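Local coordinates for histidinol-phosphatase (Listeria monocytogenes str. 4b H7858, PDB 3DCP), which probably hydrolyses L-histidinol phosphate to L-histidinol and inorganic phosphate, a step of histidine biosynthesis, at a cluster of bound metal ions, at residues C12-H17 against D258-Q263; G5-E10 against Y35-H40; Y70-M75 against I88-E93. One frame throughout, in Å; residues are numbered along the deposited sequence.

Contact 1 (C12-H17 against D258-Q263). With ZN (zinc ion), chain D; FE (Fe (III) ion), chain F.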
loop_
_atom_site.group_PDB
_atom_site.type_symbol
_atom_site.label_atom_id
_atom_site.label_comp_id
_atom_site.label_asym_id
_atom_site.label_seq_id
_atom_site.Cartn_x
_atom_site.Cartn_y
_atom_site.Cartn_z
ATOM N N CYS A 12 -9.010 -10.807 -3.109
ATOM C CA CYS A 12 -7.554 -10.776 -3.037
ATOM C C CYS A 12 -7.042 -12.211 -2.992
ATOM O O CYS A 12 -7.292 -12.940 -2.037
ATOM C CB CYS A 12 -7.093 -10.021 -1.791
ATOM S SG CYS A 12 -5.298 -10.011 -1.593
ATOM N N PRO A 13 -6.300 -12.631 -4.026
ATOM C CA PRO A 13 -5.762 -13.993 -4.101
ATOM C C PRO A 13 -4.915 -14.434 -2.910
ATOM O O PRO A 13 -4.924 -15.606 -2.550
ATOM C CB PRO A 13 -4.966 -13.977 -5.406
ATOM C CG PRO A 13 -5.666 -12.922 -6.223
ATOM C CD PRO A 13 -5.893 -11.845 -5.199
ATOM N N HIS A 14 -4.183 -13.508 -2.300
ATOM C CA HIS A 14 -3.345 -13.864 -1.161
ATOM C C HIS A 14 -3.952 -13.481 0.182
ATOM O O HIS A 14 -3.273 -13.525 1.210
ATOM C CB HIS A 14 -1.966 -13.224 -1.281
ATOM C CG HIS A 14 -2.004 -11.751 -1.527
ATOM N ND1 HIS A 14 -2.160 -11.212 -2.787
ATOM C CD2 HIS A 14 -1.940 -10.701 -0.673
ATOM C CE1 HIS A 14 -2.191 -9.895 -2.698
ATOM N NE2 HIS A 14 -2.061 -9.559 -1.427
ATOM N N GLY A 15 -5.221 -13.085 0.174
ATOM C CA GLY A 15 -5.873 -12.731 1.420
ATOM C C GLY A 15 -6.320 -13.971 2.173
ATOM O O GLY A 15 -6.035 -15.098 1.767
ATOM N N THR A 16 -7.038 -13.763 3.264
ATOM C CA THR A 16 -7.531 -14.861 4.076
ATOM C C THR A 16 -8.815 -15.415 3.465
ATOM O O THR A 16 -9.340 -16.443 3.900
ATOM C CB THR A 16 -7.836 -14.373 5.500
ATOM O OG1 THR A 16 -8.046 -15.499 6.360
ATOM C CG2 THR A 16 -9.081 -13.508 5.492
ATOM N N HIS A 17 -9.315 -14.712 2.455
ATOM C CA HIS A 17 -10.548 -15.073 1.765
ATOM C C HIS A 17 -11.805 -14.863 2.601
ATOM O O HIS A 17 -12.891 -15.296 2.209
ATOM C CB HIS A 17 -10.497 -16.512 1.242
ATOM C CG HIS A 17 -9.468 -16.719 0.177
ATOM N ND1 HIS A 17 -8.184 -17.132 0.457
ATOM C CD2 HIS A 17 -9.505 -16.488 -1.157
ATOM C CE1 HIS A 17 -7.473 -17.143 -0.657
ATOM N NE2 HIS A 17 -8.251 -16.757 -1.652
ATOM N N ASP A 258 -4.700 -2.173 6.464
ATOM C CA ASP A 258 -4.278 -3.094 5.415
ATOM C C ASP A 258 -4.841 -4.491 5.717
ATOM O O ASP A 258 -4.175 -5.503 5.490
ATOM C CB ASP A 258 -2.752 -3.160 5.348
ATOM C CG ASP A 258 -2.241 -3.317 3.924
ATOM O OD1 ASP A 258 -2.963 -3.901 3.095
ATOM O OD2 ASP A 258 -1.115 -2.865 3.638
ATOM N N SER A 259 -6.068 -4.535 6.230
ATOM C CA SER A 259 -6.711 -5.797 6.592
ATOM C C SER A 259 -6.994 -6.717 5.409
ATOM O O SER A 259 -7.511 -6.281 4.374
ATOM C CB SER A 259 -8.027 -5.532 7.344
ATOM O OG SER A 259 -7.804 -4.886 8.593
ATOM N N HIS A 260 -6.648 -7.992 5.571
ATOM C CA HIS A 260 -6.894 -9.006 4.549
ATOM C C HIS A 260 -7.795 -10.076 5.143
ATOM O O HIS A 260 -7.974 -11.151 4.568
ATOM C CB HIS A 260 -5.585 -9.637 4.071
ATOM C CG HIS A 260 -4.722 -8.696 3.297
ATOM N ND1 HIS A 260 -4.119 -7.598 3.871
ATOM C CD2 HIS A 260 -4.391 -8.662 1.985
ATOM C CE1 HIS A 260 -3.455 -6.927 2.948
ATOM N NE2 HIS A 260 -3.604 -7.551 1.793
ATOM N N GLY A 261 -8.362 -9.755 6.301
ATOM C CA GLY A 261 -9.254 -10.665 6.995
ATOM C C GLY A 261 -9.882 -9.993 8.200
ATOM O O GLY A 261 -9.459 -8.910 8.608
ATOM N N VAL A 262 -10.893 -10.641 8.771
ATOM C CA VAL A 262 -11.609 -10.111 9.928
ATOM C C VAL A 262 -10.707 -9.825 11.134
ATOM O O VAL A 262 -10.852 -8.799 11.802
ATOM C CB VAL A 262 -12.732 -11.086 10.362
ATOM C CG1 VAL A 262 -13.424 -10.568 11.618
ATOM C CG2 VAL A 262 -13.742 -11.255 9.230
ATOM N N GLN A 263 -9.765 -10.721 11.398
ATOM C CA GLN A 263 -8.882 -10.557 12.541
ATOM C C GLN A 263 -7.929 -9.378 12.439
ATOM O O GLN A 263 -7.375 -8.951 13.449
ATOM C CB GLN A 263 -8.104 -11.851 12.802
ATOM C CG GLN A 263 -8.997 -12.981 13.285
ATOM C CD GLN A 263 -9.907 -12.527 14.414
ATOM O OE1 GLN A 263 -9.434 -12.049 15.444
ATOM N NE2 GLN A 263 -11.217 -12.666 14.222
HETATM ZN ZN ZN D . -2.660 -7.602 -0.276
HETATM FE FE FE F . -2.850 -3.262 0.833
#

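Contact 2 (G5-E10 against Y35-H40). With FE (Fe (III) ion), chain F; ZN (zinc ion), chain D.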
loop_
_atom_site.group_PDB
_atom_site.type_symbol
_atom_site.label_atom_id
_atom_site.label_comp_id
_atom_site.label_asym_id
_atom_site.label_seq_id
_atom_site.Cartn_x
_atom_site.Cartn_y
_atom_site.Cartn_z
ATOM N N GLY A 5 -8.548 3.696 5.898
ATOM C CA GLY A 5 -8.467 3.915 4.465
ATOM C C GLY A 5 -7.716 2.854 3.688
ATOM O O GLY A 5 -7.245 3.110 2.579
ATOM N N HIS A 6 -7.606 1.652 4.239
ATOM C CA HIS A 6 -6.862 0.621 3.534
ATOM C C HIS A 6 -7.271 -0.782 3.964
ATOM O O HIS A 6 -6.759 -1.314 4.948
ATOM C CB HIS A 6 -5.362 0.859 3.769
ATOM C CG HIS A 6 -4.466 0.149 2.807
ATOM N ND1 HIS A 6 -3.175 0.564 2.554
ATOM C CD2 HIS A 6 -4.658 -0.961 2.054
ATOM C CE1 HIS A 6 -2.611 -0.259 1.688
ATOM N NE2 HIS A 6 -3.491 -1.191 1.369
ATOM N N THR A 7 -8.214 -1.378 3.234
ATOM C CA THR A 7 -8.658 -2.736 3.543
ATOM C C THR A 7 -8.827 -3.571 2.276
ATOM O O THR A 7 -8.987 -3.038 1.178
ATOM C CB THR A 7 -9.993 -2.744 4.297
ATOM O OG1 THR A 7 -11.043 -2.357 3.403
ATOM C CG2 THR A 7 -9.939 -1.777 5.488
ATOM N N HIS A 8 -8.803 -4.887 2.440
ATOM C CA HIS A 8 -8.926 -5.795 1.311
ATOM C C HIS A 8 -10.112 -6.746 1.449
ATOM O O HIS A 8 -10.813 -6.726 2.460
ATOM C CB HIS A 8 -7.608 -6.540 1.122
ATOM C CG HIS A 8 -6.502 -5.651 0.647
ATOM N ND1 HIS A 8 -6.326 -5.329 -0.682
ATOM C CD2 HIS A 8 -5.562 -4.955 1.330
ATOM C CE1 HIS A 8 -5.321 -4.477 -0.799
ATOM N NE2 HIS A 8 -4.841 -4.235 0.408
ATOM N N THR A 9 -10.334 -7.572 0.429
ATOM C CA THR A 9 -11.493 -8.457 0.403
ATOM C C THR A 9 -11.197 -9.877 -0.054
ATOM O O THR A 9 -10.043 -10.261 -0.248
ATOM C CB THR A 9 -12.572 -7.904 -0.550
ATOM O OG1 THR A 9 -12.123 -8.046 -1.907
ATOM C CG2 THR A 9 -12.830 -6.429 -0.268
ATOM N N GLU A 10 -12.267 -10.644 -0.254
ATOM C CA GLU A 10 -12.159 -12.020 -0.718
ATOM C C GLU A 10 -11.669 -12.055 -2.168
ATOM O O GLU A 10 -11.326 -13.117 -2.691
ATOM C CB GLU A 10 -13.514 -12.736 -0.607
ATOM C CG GLU A 10 -14.625 -12.177 -1.509
ATOM C CD GLU A 10 -15.405 -11.021 -0.881
ATOM O OE1 GLU A 10 -14.942 -10.444 0.126
ATOM O OE2 GLU A 10 -16.489 -10.688 -1.410
ATOM N N TYR A 35 -14.900 3.731 6.067
ATOM C CA TYR A 35 -14.164 2.531 5.696
ATOM C C TYR A 35 -13.933 2.446 4.189
ATOM O O TYR A 35 -14.880 2.529 3.404
ATOM C CB TYR A 35 -14.990 1.336 6.185
ATOM C CG TYR A 35 -14.395 -0.044 6.045
ATOM C CD1 TYR A 35 -13.782 -0.669 7.125
ATOM C CD2 TYR A 35 -14.521 -0.759 4.857
ATOM C CE1 TYR A 35 -13.323 -1.981 7.035
ATOM C CE2 TYR A 35 -14.066 -2.064 4.751
ATOM C CZ TYR A 35 -13.470 -2.674 5.847
ATOM O OH TYR A 35 -13.072 -3.989 5.764
ATOM N N SER A 36 -12.676 2.272 3.786
ATOM C CA SER A 36 -12.353 2.175 2.365
ATOM C C SER A 36 -11.886 0.789 1.926
ATOM O O SER A 36 -10.974 0.194 2.511
ATOM C CB SER A 36 -11.282 3.201 1.970
ATOM O OG SER A 36 -11.785 4.524 1.958
ATOM N N ILE A 37 -12.527 0.304 0.870
ATOM C CA ILE A 37 -12.208 -0.974 0.260
ATOM C C ILE A 37 -11.343 -0.648 -0.960
ATOM O O ILE A 37 -11.834 -0.148 -1.978
ATOM C CB ILE A 37 -13.487 -1.697 -0.193
ATOM C CG1 ILE A 37 -14.365 -1.993 1.024
ATOM C CG2 ILE A 37 -13.129 -2.967 -0.949
ATOM C CD1 ILE A 37 -15.780 -2.403 0.680
ATOM N N VAL A 38 -10.048 -0.904 -0.837
ATOM C CA VAL A 38 -9.119 -0.621 -1.909
ATOM C C VAL A 38 -8.394 -1.901 -2.294
ATOM O O VAL A 38 -7.230 -2.116 -1.951
ATOM C CB VAL A 38 -8.119 0.460 -1.473
ATOM C CG1 VAL A 38 -8.817 1.816 -1.436
ATOM C CG2 VAL A 38 -7.577 0.137 -0.082
ATOM N N GLU A 39 -9.108 -2.762 -3.005
ATOM C CA GLU A 39 -8.543 -4.025 -3.421
ATOM C C GLU A 39 -7.438 -3.827 -4.458
ATOM O O GLU A 39 -7.398 -2.812 -5.155
ATOM C CB GLU A 39 -9.643 -4.917 -3.989
ATOM C CG GLU A 39 -9.171 -6.317 -4.228
ATOM C CD GLU A 39 -8.558 -6.902 -2.977
ATOM O OE1 GLU A 39 -9.321 -7.320 -2.079
ATOM O OE2 GLU A 39 -7.315 -6.912 -2.888
ATOM N N HIS A 40 -6.538 -4.797 -4.551
ATOM C CA HIS A 40 -5.454 -4.731 -5.517
ATOM C C HIS A 40 -5.948 -4.697 -6.957
ATOM O O HIS A 40 -6.708 -5.565 -7.389
ATOM C CB HIS A 40 -4.532 -5.933 -5.351
ATOM C CG HIS A 40 -3.726 -5.896 -4.096
ATOM N ND1 HIS A 40 -2.648 -5.052 -3.931
ATOM C CD2 HIS A 40 -3.844 -6.587 -2.939
ATOM C CE1 HIS A 40 -2.135 -5.226 -2.727
ATOM N NE2 HIS A 40 -2.841 -6.152 -2.105
HETATM FE FE FE F . -2.850 -3.262 0.833
HETATM ZN ZN ZN D . -2.660 -7.602 -0.276
HETATM O O HOH W 1 -12.432 -4.595 3.206
#

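Contact 3 (Y70-M75 against I88-E93). With FE (Fe (III) ion), chain E; FE (Fe (III) ion), chain F.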
loop_
_atom_site.group_PDB
_atom_site.type_symbol
_atom_site.label_atom_id
_atom_site.label_comp_id
_atom_site.label_asym_id
_atom_site.label_seq_id
_atom_site.Cartn_x
_atom_site.Cartn_y
_atom_site.Cartn_z
ATOM N N TYR A 70 -17.577 -8.057 -11.117
ATOM C CA TYR A 70 -18.048 -8.733 -9.912
ATOM C C TYR A 70 -17.579 -8.021 -8.641
ATOM O O TYR A 70 -18.323 -7.931 -7.663
ATOM C CB TYR A 70 -17.558 -10.178 -9.925
ATOM C CG TYR A 70 -18.060 -10.939 -11.134
ATOM C CD1 TYR A 70 -19.337 -11.500 -11.147
ATOM C CD2 TYR A 70 -17.280 -11.047 -12.287
ATOM C CE1 TYR A 70 -19.828 -12.149 -12.279
ATOM C CE2 TYR A 70 -17.760 -11.690 -13.423
ATOM C CZ TYR A 70 -19.032 -12.239 -13.414
ATOM O OH TYR A 70 -19.509 -12.873 -14.542
ATOM N N TYR A 71 -16.349 -7.514 -8.664
ATOM C CA TYR A 71 -15.805 -6.785 -7.520
ATOM C C TYR A 71 -16.670 -5.574 -7.208
ATOM O O TYR A 71 -17.136 -5.410 -6.083
ATOM C CB TYR A 71 -14.372 -6.324 -7.805
ATOM C CG TYR A 71 -13.826 -5.306 -6.815
ATOM C CD1 TYR A 71 -13.608 -5.646 -5.477
ATOM C CD2 TYR A 71 -13.495 -4.012 -7.229
ATOM C CE1 TYR A 71 -13.066 -4.728 -4.579
ATOM C CE2 TYR A 71 -12.954 -3.085 -6.341
ATOM C CZ TYR A 71 -12.738 -3.450 -5.017
ATOM O OH TYR A 71 -12.168 -2.552 -4.142
ATOM N N PHE A 72 -16.886 -4.724 -8.206
ATOM C CA PHE A 72 -17.698 -3.533 -8.003
ATOM C C PHE A 72 -19.116 -3.884 -7.575
ATOM O O PHE A 72 -19.677 -3.248 -6.688
ATOM C CB PHE A 72 -17.728 -2.672 -9.270
ATOM C CG PHE A 72 -16.494 -1.843 -9.460
ATOM C CD1 PHE A 72 -16.119 -0.907 -8.508
ATOM C CD2 PHE A 72 -15.700 -2.005 -10.584
ATOM C CE1 PHE A 72 -14.973 -0.137 -8.675
ATOM C CE2 PHE A 72 -14.549 -1.239 -10.762
ATOM C CZ PHE A 72 -14.186 -0.307 -9.808
ATOM N N LYS A 73 -19.701 -4.899 -8.199
ATOM C CA LYS A 73 -21.053 -5.288 -7.831
ATOM C C LYS A 73 -21.138 -5.625 -6.342
ATOM O O LYS A 73 -21.982 -5.083 -5.624
ATOM C CB LYS A 73 -21.502 -6.492 -8.658
ATOM C CG LYS A 73 -22.909 -6.966 -8.335
ATOM C CD LYS A 73 -23.258 -8.240 -9.091
ATOM C CE LYS A 73 -24.636 -8.749 -8.677
ATOM N NZ LYS A 73 -24.933 -10.103 -9.211
ATOM N N LYS A 74 -20.258 -6.513 -5.883
ATOM C CA LYS A 74 -20.245 -6.935 -4.484
ATOM C C LYS A 74 -20.020 -5.764 -3.528
ATOM O O LYS A 74 -20.779 -5.581 -2.579
ATOM C CB LYS A 74 -19.160 -7.993 -4.264
ATOM C CG LYS A 74 -19.000 -8.468 -2.814
ATOM C CD LYS A 74 -20.217 -9.259 -2.346
ATOM C CE LYS A 74 -19.871 -10.228 -1.220
ATOM N NZ LYS A 74 -19.468 -9.555 0.031
HETATM N N MSE A 75 -18.975 -4.976 -3.779
HETATM C CA MSE A 75 -18.666 -3.830 -2.926
HETATM C C MSE A 75 -19.770 -2.776 -2.922
HETATM O O MSE A 75 -20.064 -2.196 -1.878
HETATM C CB MSE A 75 -17.338 -3.192 -3.339
HETATM C CG MSE A 75 -16.151 -4.144 -3.273
HETATM SE SE MSE A 75 -16.252 -5.386 -1.768
HETATM C CE MSE A 75 -15.643 -6.986 -2.680
ATOM N N ILE A 88 -18.841 3.794 3.429
ATOM C CA ILE A 88 -17.883 2.957 2.725
ATOM C C ILE A 88 -17.458 3.543 1.390
ATOM O O ILE A 88 -18.289 3.964 0.593
ATOM C CB ILE A 88 -18.461 1.547 2.499
ATOM C CG1 ILE A 88 -18.747 0.895 3.856
ATOM C CG2 ILE A 88 -17.502 0.708 1.668
ATOM C CD1 ILE A 88 -19.456 -0.434 3.768
ATOM N N HIS A 89 -16.151 3.580 1.164
ATOM C CA HIS A 89 -15.604 4.073 -0.092
ATOM C C HIS A 89 -15.117 2.856 -0.864
ATOM O O HIS A 89 -14.684 1.870 -0.267
ATOM C CB HIS A 89 -14.430 5.023 0.160
ATOM C CG HIS A 89 -14.792 6.238 0.952
ATOM N ND1 HIS A 89 -15.689 7.182 0.501
ATOM C CD2 HIS A 89 -14.383 6.662 2.172
ATOM C CE1 HIS A 89 -15.818 8.134 1.407
ATOM N NE2 HIS A 89 -15.036 7.843 2.432
ATOM N N ILE A 90 -15.188 2.920 -2.186
ATOM C CA ILE A 90 -14.753 1.811 -3.020
ATOM C C ILE A 90 -13.669 2.272 -3.992
ATOM O O ILE A 90 -13.843 3.257 -4.701
ATOM C CB ILE A 90 -15.937 1.231 -3.814
ATOM C CG1 ILE A 90 -17.029 0.775 -2.840
ATOM C CG2 ILE A 90 -15.463 0.091 -4.711
ATOM C CD1 ILE A 90 -18.240 0.148 -3.505
ATOM N N GLY A 91 -12.547 1.557 -4.017
ATOM C CA GLY A 91 -11.462 1.920 -4.914
ATOM C C GLY A 91 -10.440 0.813 -5.061
ATOM O O GLY A 91 -10.756 -0.366 -4.880
ATOM N N PHE A 92 -9.208 1.189 -5.384
ATOM C CA PHE A 92 -8.152 0.208 -5.565
ATOM C C PHE A 92 -6.847 0.621 -4.924
ATOM O O PHE A 92 -6.556 1.809 -4.772
ATOM C CB PHE A 92 -7.820 0.020 -7.055
ATOM C CG PHE A 92 -8.956 -0.496 -7.883
ATOM C CD1 PHE A 92 -9.330 -1.833 -7.815
ATOM C CD2 PHE A 92 -9.643 0.357 -8.748
ATOM C CE1 PHE A 92 -10.373 -2.325 -8.595
ATOM C CE2 PHE A 92 -10.690 -0.119 -9.538
ATOM C CZ PHE A 92 -11.055 -1.466 -9.462
ATOM N N GLU A 93 -6.060 -0.380 -4.545
ATOM C CA GLU A 93 -4.708 -0.105 -4.105
ATOM C C GLU A 93 -4.017 -0.282 -5.455
ATOM O O GLU A 93 -3.857 -1.401 -5.938
ATOM C CB GLU A 93 -4.178 -1.145 -3.131
ATOM C CG GLU A 93 -2.675 -1.002 -2.955
ATOM C CD GLU A 93 -2.139 -1.729 -1.742
ATOM O OE1 GLU A 93 -2.728 -2.750 -1.359
ATOM O OE2 GLU A 93 -1.120 -1.290 -1.193
HETATM FE FE FE E . 0.441 -2.758 -0.387
HETATM FE FE FE F . -2.850 -3.262 0.833
HETATM O O HOH W 2 2.252 -3.899 0.775
#

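Contact 1 (C12-H17 against D258-Q263)
His14 and His260 meet at a shared zinc ion, a metal-bridged contact between two loops: the 12-17 loop follows strand 3-7, and the much later 258-263 loop follows strand 253-256. Each ring offers NE2 to the zinc, at 2.4 Å from His14 NE2 and 2.3 Å from His260 NE2, and His40 supplies the third protein ligand. The two imidazoles come together at the metal, neither covering the other, with their planes 39° apart. Their ND1 atoms face backbone carbonyls: His14 ND1 bonds to Thr60 O, while His260 ND1 makes a bent, weak bond of 2.6 Å to Asp258 O. Cys12 SG touches both rings: with chi1 at 177°, it is swung away from its own backbone nitrogen, sits over the face of the His14 ring and comes in at the edge of the other, 3.9 Å from His260 CD2. A type I turn from Cys12 to Gly15 brings His14 round to the metal, closed by Gly15 N to Cys12 O at 3.0 Å. Beyond it, the hydrogen bond from Thr16 N to His260 O is doubtful, that oxygen being modelled too close to a neighbouring atom. Asp258 OD1 binds the neighbouring iron ion 2.4 Å away. The short 258-260 segment thus serves two metals, and the zinc, gripped by both loops, ties their positions together at the probable active site.

Contact 2 (G5-E10 against Y35-H40)
His8 and His40 lie in an offset stack, centroids 4.4 Å apart and planes 15° from parallel, with His8 CE1 over the face of the His40 ring. The pair spans two metals: His8 NE2 joins His6 NE2 on iron, and His40 NE2 binds zinc. Behind them, the buried Glu39 carboxylate holds the His8 ring and the His40 backbone: OE2 accepts His8 ND1 at 2.9 Å, from well above the carboxylate plane, and His40 N at 2.8 Å from the same face. With CG trans to the Glu39 N (chi1 -171°), the chain bends at chi2 toward His8 and Thr9. OE1 takes Thr9 N at 2.7 Å and, through its anti lone pair, Thr9 OG1 at 2.9 Å. Four donors thus hold the group, and its charge would probably polarise the His8 ring. Further out, Val38 N bonds to Thr7 O at 3.1 Å. Thr7 OG1 donates to Ser36 O at 2.7 Å and accepts from a water that also bonds His8 O and Tyr35 OH; its CG2 makes a CH-pi contact over the Tyr35 ring. The two parallel strands form a beta-alpha-beta unit with helix 20-29, and His6-Thr7-His8 is the His-X-His metal motif that opens PHP domains.

Contact 3 (Y70-M75 against I88-E93)
Helix 70-75 runs nearly antiparallel to strand 88-93, at 160° with axes 9.7 Å apart, and the backbones come nearest where Met75 faces Ile90. Tyr71 makes the polar link: its OH donates to Gly91 O at 2.7 Å, almost straight in line with the carbonyl bond, and is met by Glu39 N, so the buried hydroxyl both donates and accepts. Its chi1 of 167°, with CG trans to the backbone nitrogen, sends the ring out from the helix toward the sheet. There the Tyr71 and Phe92 side chains pass alongside, pointing opposite ways, with Tyr71 CE2 3.5 Å from Phe92 CE1. Phe72 crosses Phe92 at about a right angle, Phe72 CZ 3.4 Å from Phe92 CZ, while Tyr71 CD2 sits over one face of the Phe72 ring; the three rings form an aromatic cluster. Beside it, Ile90 CG2 lies 4.0 Å from Phe72 CD1, and Ile90 CD1 presses on the helix, 3.5 Å from CB of Met75, a selenomethionine. Toward the C-terminal end of the strand, Glu93, extended beyond CG, bridges the two irons: OE1 binds the one shared with His6, His8 and Asp258, OE2 the one with His123, His181 and a water. A helix covering the outside of a barrel strand toward whose C-terminal end a metal ligand lies is the arrangement of the TIM-barrel-like PHP fold.

From the N terminus, 5-10 opens contact 2, and 12-17 opens contact 1 before 35-40 closes the first of these; the two therefore cross. Contact 3 follows in series, 70-75 closing on 88-93, and lies wholly within the long span that ends only when 258-263 returns to 12-17. Contact 2 pairs the first two strands, contact 3 lays helix 68-81 against the third, and contact 1 brings the late loop back to the early one. Backbone bonds join them: Ser259 O probably takes His8 N, and Ile37 O probably takes Gly91 N. All three supply ligands to one iron, while contacts 1 and 2 share the zinc.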